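Local coordinates for caltubin, EF-hand (Lymnaea stagnalis, PDB 6VAN), which is an EF-hand protein that probably binds calcium, here holding strontium ions in four helix-loop-helix sites, at residues Ser50-Asn55 against Ala80-Lys85; Ile13-His18 against Lys30-Arg35; Pro73-Glu78 against Glu137-Tyr142. All blocks are in the same frame, centred on the assembly; numbering follows the deposited sequence.

Contact 1 (Ser50-Asn55 against Ala80-Lys85). With SR (strontium ion), chain D.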
loop_
_atom_site.group_PDB
_atom_site.type_symbol
_atom_site.label_atom_id
_atom_site.label_comp_id
_atom_site.label_asym_id
_atom_site.label_seq_id
_atom_site.Cartn_x
_atom_site.Cartn_y
_atom_site.Cartn_z
ATOM N N SER A 50 -13.126 -3.660 -0.140
ATOM C CA SER A 50 -14.356 -3.058 -0.727
ATOM C C SER A 50 -14.031 -2.129 -1.908
ATOM O O SER A 50 -14.791 -2.126 -2.871
ATOM C CB SER A 50 -15.194 -2.346 0.319
ATOM O OG SER A 50 -16.213 -1.561 -0.290
ATOM N N ARG A 51 -12.939 -1.362 -1.853
ATOM C CA ARG A 51 -12.598 -0.436 -2.966
ATOM C C ARG A 51 -12.290 -1.240 -4.244
ATOM O O ARG A 51 -12.436 -0.658 -5.353
ATOM C CB ARG A 51 -11.437 0.496 -2.594
ATOM C CG ARG A 51 -11.896 1.797 -1.944
ATOM C CD ARG A 51 -10.769 2.565 -1.282
ATOM N NE ARG A 51 -9.565 2.483 -2.072
ATOM C CZ ARG A 51 -9.356 3.132 -3.213
ATOM N NH1 ARG A 51 -8.210 2.971 -3.850
ATOM N NH2 ARG A 51 -10.273 3.951 -3.713
ATOM N N ARG A 52 -11.854 -2.492 -4.086
ATOM C CA ARG A 52 -11.401 -3.368 -5.203
ATOM C C ARG A 52 -12.493 -4.382 -5.598
ATOM O O ARG A 52 -12.402 -4.935 -6.689
ATOM C CB ARG A 52 -10.101 -4.026 -4.762
ATOM C CG ARG A 52 -8.954 -3.034 -4.624
ATOM C CD ARG A 52 -7.820 -3.593 -3.820
ATOM N NE ARG A 52 -6.729 -2.633 -3.758
ATOM C CZ ARG A 52 -6.672 -1.583 -2.956
ATOM N NH1 ARG A 52 -7.610 -1.341 -2.060
ATOM N NH2 ARG A 52 -5.631 -0.771 -3.024
ATOM N N ASP A 53 -13.493 -4.606 -4.764
ATOM C CA ASP A 53 -14.396 -5.788 -4.877
ATOM C C ASP A 53 -15.612 -5.464 -5.755
ATOM O O ASP A 53 -16.742 -5.423 -5.212
ATOM C CB ASP A 53 -14.800 -6.212 -3.466
ATOM C CG ASP A 53 -15.737 -7.397 -3.425
ATOM O OD1 ASP A 53 -15.728 -8.160 -4.407
ATOM O OD2 ASP A 53 -16.411 -7.580 -2.378
ATOM N N SER A 54 -15.421 -5.293 -7.065
ATOM C CA SER A 54 -16.492 -4.882 -8.014
ATOM C C SER A 54 -17.568 -5.973 -8.175
ATOM O O SER A 54 -18.686 -5.606 -8.583
ATOM C CB SER A 54 -15.928 -4.460 -9.345
ATOM O OG SER A 54 -15.205 -5.508 -9.945
ATOM N N ASN A 55 -17.271 -7.241 -7.870
ATOM C CA ASN A 55 -18.278 -8.338 -8.010
ATOM C C ASN A 55 -18.915 -8.630 -6.644
ATOM O O ASN A 55 -19.789 -9.508 -6.593
ATOM C CB ASN A 55 -17.693 -9.576 -8.695
ATOM C CG ASN A 55 -16.577 -10.236 -7.920
ATOM O OD1 ASN A 55 -16.423 -10.022 -6.709
ATOM N ND2 ASN A 55 -15.775 -11.024 -8.608
ATOM N N ALA A 80 -4.498 7.416 -2.842
ATOM C CA ALA A 80 -3.286 7.864 -2.124
ATOM C C ALA A 80 -3.537 7.837 -0.610
ATOM O O ALA A 80 -2.669 7.381 0.133
ATOM C CB ALA A 80 -2.859 9.225 -2.615
ATOM N N ASN A 81 -4.703 8.299 -0.174
ATOM C CA ASN A 81 -5.040 8.342 1.262
ATOM C C ASN A 81 -5.054 6.936 1.861
ATOM O O ASN A 81 -4.726 6.775 3.033
ATOM C CB ASN A 81 -6.346 9.078 1.458
ATOM C CG ASN A 81 -6.565 9.503 2.883
ATOM O OD1 ASN A 81 -5.625 9.799 3.601
ATOM N ND2 ASN A 81 -7.820 9.598 3.272
ATOM N N GLU A 82 -5.478 5.951 1.103
ATOM C CA GLU A 82 -5.498 4.577 1.627
ATOM C C GLU A 82 -4.080 4.147 2.020
ATOM O O GLU A 82 -3.905 3.643 3.092
ATOM C CB GLU A 82 -6.041 3.646 0.558
ATOM C CG GLU A 82 -6.087 2.188 0.977
ATOM C CD GLU A 82 -6.747 1.317 -0.080
ATOM O OE1 GLU A 82 -6.105 1.075 -1.105
ATOM O OE2 GLU A 82 -7.880 0.921 0.123
ATOM N N TRP A 83 -3.096 4.383 1.162
ATOM C CA TRP A 83 -1.689 4.016 1.479
ATOM C C TRP A 83 -1.148 4.931 2.584
ATOM O O TRP A 83 -0.378 4.494 3.407
ATOM C CB TRP A 83 -0.827 4.073 0.222
ATOM C CG TRP A 83 -1.254 3.080 -0.808
ATOM C CD1 TRP A 83 -1.761 3.343 -2.040
ATOM C CD2 TRP A 83 -1.243 1.657 -0.676
ATOM N NE1 TRP A 83 -2.094 2.186 -2.664
ATOM C CE2 TRP A 83 -1.798 1.132 -1.852
ATOM C CE3 TRP A 83 -0.857 0.787 0.343
ATOM C CZ2 TRP A 83 -1.916 -0.251 -2.053
ATOM C CZ3 TRP A 83 -0.975 -0.572 0.142
ATOM C CH2 TRP A 83 -1.482 -1.071 -1.046
ATOM N N PHE A 84 -1.534 6.201 2.570
ATOM C CA PHE A 84 -1.145 7.145 3.643
ATOM C C PHE A 84 -1.589 6.567 4.998
ATOM O O PHE A 84 -0.781 6.442 5.932
ATOM C CB PHE A 84 -1.785 8.502 3.383
ATOM C CG PHE A 84 -1.408 9.564 4.394
ATOM C CD1 PHE A 84 -0.197 10.221 4.319
ATOM C CD2 PHE A 84 -2.281 9.894 5.433
ATOM C CE1 PHE A 84 0.134 11.203 5.245
ATOM C CE2 PHE A 84 -1.933 10.869 6.359
ATOM C CZ PHE A 84 -0.724 11.510 6.263
ATOM N N LYS A 85 -2.868 6.204 5.108
ATOM C CA LYS A 85 -3.436 5.702 6.376
ATOM C C LYS A 85 -2.746 4.403 6.779
ATOM O O LYS A 85 -2.513 4.193 7.986
ATOM C CB LYS A 85 -4.946 5.551 6.262
ATOM C CG LYS A 85 -5.623 6.902 6.150
ATOM C CD LYS A 85 -7.080 6.882 6.421
ATOM C CE LYS A 85 -7.857 6.107 5.403
ATOM N NZ LYS A 85 -9.309 6.196 5.706
HETATM SR SR SR D . -14.307 -9.656 -5.625
HETATM O O HOH W 1 -5.477 2.756 -2.769
#

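Contact 2 (Ile13-His18 against Lys30-Arg35). With SR (strontium ion), chain C.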
loop_
_atom_site.group_PDB
_atom_site.type_symbol
_atom_site.label_atom_id
_atom_site.label_comp_id
_atom_site.label_asym_id
_atom_site.label_seq_id
_atom_site.Cartn_x
_atom_site.Cartn_y
_atom_site.Cartn_z
ATOM N N ILE A 13 0.342 -13.527 -5.954
ATOM C CA ILE A 13 0.679 -14.774 -5.194
ATOM C C ILE A 13 1.491 -14.394 -3.954
ATOM O O ILE A 13 1.047 -14.724 -2.832
ATOM C CB ILE A 13 1.431 -15.777 -6.080
ATOM C CG1 ILE A 13 0.486 -16.436 -7.079
ATOM C CG2 ILE A 13 2.169 -16.806 -5.225
ATOM C CD1 ILE A 13 1.188 -17.123 -8.223
ATOM N N ARG A 14 2.609 -13.697 -4.146
ATOM C CA ARG A 14 3.631 -13.458 -3.091
ATOM C C ARG A 14 3.088 -12.569 -1.955
ATOM O O ARG A 14 3.589 -12.729 -0.815
ATOM C CB ARG A 14 4.894 -12.862 -3.716
ATOM C CG ARG A 14 6.059 -12.691 -2.748
ATOM C CD ARG A 14 6.294 -11.246 -2.334
ATOM N NE ARG A 14 6.172 -10.357 -3.479
ATOM C CZ ARG A 14 7.063 -10.241 -4.466
ATOM N NH1 ARG A 14 8.185 -10.944 -4.451
ATOM N NH2 ARG A 14 6.822 -9.414 -5.473
ATOM N N TRP A 15 2.130 -11.672 -2.251
ATOM C CA TRP A 15 1.556 -10.674 -1.298
ATOM C C TRP A 15 0.202 -11.140 -0.748
ATOM O O TRP A 15 0.056 -11.137 0.486
ATOM C CB TRP A 15 1.393 -9.294 -1.953
ATOM C CG TRP A 15 2.662 -8.523 -2.156
ATOM C CD1 TRP A 15 2.923 -7.636 -3.159
ATOM C CD2 TRP A 15 3.849 -8.566 -1.340
ATOM N NE1 TRP A 15 4.185 -7.124 -3.026
ATOM C CE2 TRP A 15 4.778 -7.674 -1.921
ATOM C CE3 TRP A 15 4.218 -9.265 -0.185
ATOM C CZ2 TRP A 15 6.050 -7.471 -1.385
ATOM C CZ3 TRP A 15 5.475 -9.066 0.340
ATOM C CH2 TRP A 15 6.376 -8.178 -0.252
ATOM N N LEU A 16 -0.752 -11.471 -1.633
ATOM C CA LEU A 16 -2.211 -11.506 -1.327
ATOM C C LEU A 16 -2.826 -12.914 -1.409
ATOM O O LEU A 16 -3.871 -13.103 -0.791
ATOM C CB LEU A 16 -2.927 -10.569 -2.308
ATOM C CG LEU A 16 -2.688 -9.076 -2.098
ATOM C CD1 LEU A 16 -3.399 -8.265 -3.166
ATOM C CD2 LEU A 16 -3.147 -8.632 -0.712
ATOM N N ASP A 17 -2.262 -13.829 -2.186
ATOM C CA ASP A 17 -2.918 -15.130 -2.493
ATOM C C ASP A 17 -1.861 -16.224 -2.557
ATOM O O ASP A 17 -1.583 -16.731 -3.669
ATOM C CB ASP A 17 -3.743 -15.029 -3.781
ATOM C CG ASP A 17 -4.490 -16.302 -4.171
ATOM O OD1 ASP A 17 -4.815 -17.112 -3.254
ATOM O OD2 ASP A 17 -4.757 -16.485 -5.374
ATOM N N HIS A 18 -1.280 -16.577 -1.405
ATOM C CA HIS A 18 -0.128 -17.508 -1.317
ATOM C C HIS A 18 -0.468 -18.868 -1.961
ATOM O O HIS A 18 0.478 -19.520 -2.442
ATOM C CB HIS A 18 0.343 -17.661 0.137
ATOM C CG HIS A 18 0.832 -16.391 0.757
ATOM N ND1 HIS A 18 0.620 -16.084 2.097
ATOM C CD2 HIS A 18 1.519 -15.352 0.237
ATOM C CE1 HIS A 18 1.158 -14.907 2.364
ATOM N NE2 HIS A 18 1.717 -14.436 1.237
ATOM N N LYS A 30 -5.343 -9.367 5.462
ATOM C CA LYS A 30 -4.923 -8.976 6.839
ATOM C C LYS A 30 -3.461 -9.338 7.072
ATOM O O LYS A 30 -2.726 -8.458 7.520
ATOM C CB LYS A 30 -5.824 -9.626 7.883
ATOM C CG LYS A 30 -5.669 -9.023 9.263
ATOM C CD LYS A 30 -6.777 -9.391 10.186
ATOM C CE LYS A 30 -6.580 -8.842 11.578
ATOM N NZ LYS A 30 -7.659 -9.322 12.472
ATOM N N ASN A 31 -3.039 -10.558 6.755
ATOM C CA ASN A 31 -1.638 -11.020 6.907
ATOM C C ASN A 31 -0.719 -10.159 6.032
ATOM O O ASN A 31 0.398 -9.863 6.476
ATOM C CB ASN A 31 -1.553 -12.521 6.655
ATOM C CG ASN A 31 -1.984 -13.313 7.871
ATOM O OD1 ASN A 31 -2.457 -12.739 8.859
ATOM N ND2 ASN A 31 -1.811 -14.626 7.820
ATOM N N TYR A 32 -1.210 -9.726 4.875
ATOM C CA TYR A 32 -0.505 -8.778 3.978
ATOM C C TYR A 32 -0.276 -7.442 4.709
ATOM O O TYR A 32 0.886 -7.038 4.913
ATOM C CB TYR A 32 -1.291 -8.620 2.680
ATOM C CG TYR A 32 -0.844 -7.458 1.849
ATOM C CD1 TYR A 32 0.405 -7.456 1.269
ATOM C CD2 TYR A 32 -1.664 -6.357 1.660
ATOM C CE1 TYR A 32 0.825 -6.395 0.487
ATOM C CE2 TYR A 32 -1.257 -5.282 0.888
ATOM C CZ TYR A 32 -0.000 -5.302 0.318
ATOM O OH TYR A 32 0.423 -4.258 -0.451
ATOM N N ILE A 33 -1.346 -6.776 5.129
ATOM C CA ILE A 33 -1.233 -5.425 5.757
ATOM C C ILE A 33 -0.508 -5.545 7.102
ATOM O O ILE A 33 0.208 -4.596 7.467
ATOM C CB ILE A 33 -2.602 -4.745 5.880
ATOM C CG1 ILE A 33 -3.225 -4.511 4.495
ATOM C CG2 ILE A 33 -2.494 -3.456 6.680
ATOM C CD1 ILE A 33 -4.614 -3.951 4.530
ATOM N N ARG A 34 -0.651 -6.658 7.815
ATOM C CA ARG A 34 -0.050 -6.826 9.164
ATOM C C ARG A 34 1.472 -6.760 9.096
ATOM O O ARG A 34 2.061 -6.380 10.123
ATOM C CB ARG A 34 -0.454 -8.162 9.786
ATOM C CG ARG A 34 -1.616 -8.052 10.749
ATOM C CD ARG A 34 -1.887 -9.383 11.450
ATOM N NE ARG A 34 -2.869 -9.256 12.521
ATOM C CZ ARG A 34 -3.458 -10.274 13.143
ATOM N NH1 ARG A 34 -3.173 -11.520 12.797
ATOM N NH2 ARG A 34 -4.346 -10.037 14.101
ATOM N N ARG A 35 2.076 -7.128 7.965
ATOM C CA ARG A 35 3.541 -7.037 7.764
ATOM C C ARG A 35 3.998 -5.622 8.151
ATOM O O ARG A 35 5.007 -5.524 8.831
ATOM C CB ARG A 35 3.932 -7.381 6.327
ATOM C CG ARG A 35 3.885 -8.873 6.011
ATOM C CD ARG A 35 3.766 -9.204 4.528
ATOM N NE ARG A 35 4.642 -8.432 3.632
ATOM C CZ ARG A 35 4.268 -7.381 2.885
ATOM N NH1 ARG A 35 3.022 -6.935 2.901
ATOM N NH2 ARG A 35 5.157 -6.768 2.118
HETATM SR SR SR C . -6.728 -17.328 -1.442
HETATM O O HOH W 2 -9.255 -17.996 -1.035
#

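Contact 3 (Pro73-Glu78 against Glu137-Tyr142). With SR (strontium ion), chain F; EDO (1,2-ethanediol), chain K.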
loop_
_atom_site.group_PDB
_atom_site.type_symbol
_atom_site.label_atom_id
_atom_site.label_comp_id
_atom_site.label_asym_id
_atom_site.label_seq_id
_atom_site.Cartn_x
_atom_site.Cartn_y
_atom_site.Cartn_z
ATOM N N PRO A 73 -2.991 1.927 -13.828
ATOM C CA PRO A 73 -2.801 2.649 -12.577
ATOM C C PRO A 73 -2.986 4.141 -12.863
ATOM O O PRO A 73 -2.646 4.616 -13.921
ATOM C CB PRO A 73 -1.399 2.254 -12.116
ATOM C CG PRO A 73 -0.680 1.863 -13.395
ATOM C CD PRO A 73 -1.746 1.331 -14.331
ATOM N N ASP A 74 -3.592 4.832 -11.915
ATOM C CA ASP A 74 -3.925 6.260 -12.040
ATOM C C ASP A 74 -3.905 6.831 -10.637
ATOM O O ASP A 74 -3.986 6.043 -9.666
ATOM C CB ASP A 74 -5.271 6.458 -12.738
ATOM C CG ASP A 74 -6.467 5.940 -11.951
ATOM O OD1 ASP A 74 -6.292 4.977 -11.162
ATOM O OD2 ASP A 74 -7.570 6.508 -12.124
ATOM N N TYR A 75 -3.767 8.131 -10.533
ATOM C CA TYR A 75 -3.788 8.839 -9.242
ATOM C C TYR A 75 -5.210 9.243 -8.884
ATOM O O TYR A 75 -5.897 9.847 -9.716
ATOM C CB TYR A 75 -2.916 10.082 -9.275
ATOM C CG TYR A 75 -3.184 10.973 -8.096
ATOM C CD1 TYR A 75 -2.622 10.732 -6.855
ATOM C CD2 TYR A 75 -4.072 12.034 -8.213
ATOM C CE1 TYR A 75 -2.911 11.534 -5.762
ATOM C CE2 TYR A 75 -4.344 12.855 -7.138
ATOM C CZ TYR A 75 -3.781 12.598 -5.902
ATOM O OH TYR A 75 -4.067 13.403 -4.837
ATOM N N THR A 76 -5.613 8.962 -7.648
ATOM C CA THR A 76 -6.740 9.642 -6.979
ATOM C C THR A 76 -6.346 9.957 -5.547
ATOM O O THR A 76 -5.534 9.224 -4.966
ATOM C CB THR A 76 -8.028 8.821 -6.968
ATOM O OG1 THR A 76 -7.883 7.684 -6.127
ATOM C CG2 THR A 76 -8.456 8.359 -8.342
ATOM N N LEU A 77 -6.905 11.013 -4.980
ATOM C CA LEU A 77 -6.628 11.351 -3.583
ATOM C C LEU A 77 -7.084 10.191 -2.699
ATOM O O LEU A 77 -6.323 9.820 -1.781
ATOM C CB LEU A 77 -7.307 12.664 -3.197
ATOM C CG LEU A 77 -6.996 13.106 -1.767
ATOM C CD1 LEU A 77 -5.562 13.549 -1.651
ATOM C CD2 LEU A 77 -7.964 14.184 -1.287
ATOM N N GLU A 78 -8.262 9.627 -2.949
ATOM C CA GLU A 78 -8.795 8.505 -2.136
ATOM C C GLU A 78 -7.798 7.327 -2.131
ATOM O O GLU A 78 -7.539 6.741 -1.067
ATOM C CB GLU A 78 -10.149 8.080 -2.712
ATOM C CG GLU A 78 -10.860 7.036 -1.889
ATOM C CD GLU A 78 -12.143 6.546 -2.531
ATOM O OE1 GLU A 78 -12.808 7.353 -3.225
ATOM O OE2 GLU A 78 -12.455 5.349 -2.370
ATOM N N GLU A 137 1.189 16.712 1.518
ATOM C CA GLU A 137 2.588 16.522 1.090
ATOM C C GLU A 137 2.729 15.146 0.426
ATOM O O GLU A 137 3.317 15.045 -0.676
ATOM C CB GLU A 137 3.504 16.639 2.293
ATOM C CG GLU A 137 3.638 18.060 2.829
ATOM C CD GLU A 137 4.368 18.150 4.147
ATOM O OE1 GLU A 137 4.195 17.260 5.013
ATOM O OE2 GLU A 137 5.130 19.095 4.333
ATOM N N PHE A 138 2.241 14.114 1.088
ATOM C CA PHE A 138 2.374 12.727 0.606
ATOM C C PHE A 138 1.843 12.586 -0.821
ATOM O O PHE A 138 2.457 11.936 -1.685
ATOM C CB PHE A 138 1.622 11.805 1.539
ATOM C CG PHE A 138 1.626 10.365 1.141
ATOM C CD1 PHE A 138 2.739 9.583 1.369
ATOM C CD2 PHE A 138 0.519 9.782 0.578
ATOM C CE1 PHE A 138 2.738 8.246 1.005
ATOM C CE2 PHE A 138 0.514 8.444 0.239
ATOM C CZ PHE A 138 1.622 7.676 0.470
ATOM N N LYS A 139 0.700 13.185 -1.114
ATOM C CA LYS A 139 0.056 12.951 -2.431
ATOM C C LYS A 139 0.945 13.443 -3.562
ATOM O O LYS A 139 0.796 12.931 -4.689
ATOM C CB LYS A 139 -1.312 13.646 -2.501
ATOM C CG LYS A 139 -1.232 15.155 -2.526
ATOM C CD LYS A 139 -2.570 15.860 -2.465
ATOM C CE LYS A 139 -2.384 17.324 -2.805
ATOM N NZ LYS A 139 -3.537 18.147 -2.393
ATOM N N THR A 140 1.842 14.382 -3.305
ATOM C CA THR A 140 2.690 14.932 -4.372
ATOM C C THR A 140 3.686 13.876 -4.841
ATOM O O THR A 140 4.243 14.035 -5.947
ATOM C CB THR A 140 3.465 16.182 -3.952
ATOM O OG1 THR A 140 4.473 15.878 -3.000
ATOM C CG2 THR A 140 2.570 17.270 -3.406
ATOM N N LEU A 141 3.901 12.808 -4.078
ATOM C CA LEU A 141 4.913 11.786 -4.452
ATOM C C LEU A 141 4.411 10.976 -5.639
ATOM O O LEU A 141 5.216 10.258 -6.226
ATOM C CB LEU A 141 5.198 10.911 -3.247
ATOM C CG LEU A 141 5.859 11.616 -2.073
ATOM C CD1 LEU A 141 5.859 10.709 -0.854
ATOM C CD2 LEU A 141 7.267 12.085 -2.406
ATOM N N TYR A 142 3.133 11.094 -5.992
ATOM C CA TYR A 142 2.573 10.360 -7.139
ATOM C C TYR A 142 2.775 11.101 -8.454
ATOM O O TYR A 142 2.465 10.486 -9.474
ATOM C CB TYR A 142 1.106 10.058 -6.888
ATOM C CG TYR A 142 0.942 8.940 -5.896
ATOM C CD1 TYR A 142 1.021 7.633 -6.307
ATOM C CD2 TYR A 142 0.784 9.192 -4.539
ATOM C CE1 TYR A 142 0.896 6.592 -5.395
ATOM C CE2 TYR A 142 0.637 8.173 -3.621
ATOM C CZ TYR A 142 0.688 6.863 -4.055
ATOM O OH TYR A 142 0.596 5.849 -3.143
HETATM SR SR SR F . 5.751 18.232 6.797
HETATM C C1 EDO K . -1.343 15.307 -7.115
HETATM O O1 EDO K . -0.780 16.366 -7.891
HETATM C C2 EDO K . -0.809 13.996 -7.490
HETATM O O2 EDO K . 0.590 13.870 -7.223
HETATM O O HOH W 3 3.874 18.218 8.480
HETATM O O HOH W 4 3.503 20.009 6.753
#

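Contact 1 (Ser50-Asn55 against Ala80-Lys85)
Arg51 and Glu82 face each other with their CA atoms 9.8 Å apart, so the end of helix 42-52 meets helix 77-87 through long side chains and not backbone to backbone. Glu82 reaches about half-way across and the arginines cover the rest: with CG anti to the backbone N (chi1 179°) and an extended chain, it carries its buried carboxylate between them. Arg52 meets it end-on, the two flat groups nearly coplanar. Its NH2 bonds Glu82 OE1 at 2.7 Å, while NH1 reaches Glu82 OE2 at 3.2 Å and also OE1 at 3.0 Å, all on the syn side of the carboxylate. Arg51 approaches differently, its guanidinium plane turned 75° from the carboxylate, and NE makes a weak bond of 3.2 Å to Glu82 OE2; its NH2 forms a salt bridge with Glu78. The two guanidinium groups beside it probably favour the ionised form of Glu82. A leucine in place of Arg52 would probably leave the buried Glu82 carboxylate with little more than the weak Arg51 bond to balance its charge. Directly after the arginines the chain enters an EF-hand loop, where Asp53 OD1 and Asn55 OD1 each bind strontium at 2.4 Å, joined by Asn57, Ala59, Asp61 and Glu65. The bridge thus ties the helix entering that loop to helix 77-87, whose other sides pack on Leu135 of helix 135-138 and on Tyr142.

Contact 2 (Ile13-His18 against Lys30-Arg35)
In the one of its two modelled conformers described here, the Trp15 indole is met on one side by Tyr32 CE1, off toward the rim, and on the other by Arg14 NE, 3.4 Å above the plane and over its centre. The Trp15 and Tyr32 ring planes meet at 50°, an oblique pairing that is neither a stack nor edge-to-face. This is the packing of an EF-hand: helix 5-15 enters the metal loop, helix 26-34 leaves it, and the backbones come closest at Trp15 and Tyr32, whose CA atoms are 6.0 Å apart. Arg35 also lies over the indole, on the Tyr32 side, but its very short approach to this conformer makes the details of that contact doubtful. Over one face of the Tyr32 ring lies Leu16 CD2, 4.0 Å from the centroid, a CH-pi contact. Tyr32 has CG anti to its own N (chi1 167°), which carries the ring across toward the incoming helix, where Tyr32 CE1 touches Trp15 CB at 3.8 Å and Tyr32 CB rests 3.6 Å from Trp15 O. Beyond Leu16 the chain turns into the loop, and Asp17 OD1 binds strontium at 2.6 Å in a site completed by Asp21, Gln23, Glu28 and water; Asp17 OD2 bonds Gly22 N. Tyr32 also packs on Trp83 of helix 77-87. On the exit side Tyr32 O takes two donors from Arg35, which reach it from opposite faces of the carbonyl plane: the backbone N, and NH1 at 2.9 Å, lying 37° out of that plane.

Contact 3 (Pro73-Glu78 against Glu137-Tyr142)
Tyr75 opens the contact, its ring laid across the chain at Lys139 and Tyr142. A chi1 of 166°, placing CG opposite the main-chain nitrogen, swings the ring over to the other segment, and Tyr75 CD1 touches Tyr142 CB at 3.8 Å, the two side chains crossing at about a right angle. The hydroxyl end goes further along, Tyr75 OH lying 3.6 Å from Lys139 CB and close to CD of the same lysine; the aliphatic chain of Lys139 runs past this hydroxyl, and its NZ forms a salt bridge with Asp136. A molecule of 1,2-ethanediol, probably from the crystallisation liquor, covers one face of the Tyr75 ring, with C2 3.5 Å above its centre; its O2 donates to Lys139 O at 2.7 Å, and the molecule also bonds Ser143. Thr76 follows as the N-cap of helix 77-87, with OG1 bonded to Gly79 N. Leu77, in the first turn, adds a looser apolar touch, CD1 to Lys139 CD at 3.9 Å. In the partner segment Thr140 OG1 donates at 2.7 Å to Glu137 O, in the carbonyl plane, and Thr140 N shares that oxygen. Glu137 itself grips strontium with both carboxylate oxygens, alongside Asp126, Asn128, Asp130, Lys132 and water, as the last acidic ligand of an EF-hand loop does. The contact therefore brings the start of helix 77-87 against the chain that follows the last metal loop, joining the two outer ends of this EF-hand pair. Alongside, Ala80 and Trp83 of helix 77-87 receive Tyr142, and Phe84 of the same helix meets the ring of Phe138 from helix 135-138.

Contacts 1 and 2 are partly buried, whereas contact 3 lies at the surface. Contact 2 stays within one EF-hand, where aromatic and aliphatic groups fill the angle between its two helices; contact 3 links the outer ends of the second EF-hand pair by loose apolar touches. Contact 1 instead relies on charge, carrying a salt-bridge network between the first and second pairs. Helix 77-87 serves both contacts 1 and 3, and Arg51 with Glu78 ties them directly. Trp83 connects contact 1 to Tyr32 of contact 2, while contacts 2 and 3 stay apart, their nearest atoms about 10 Å from each other. Each contact includes at least one ligand of a different strontium site.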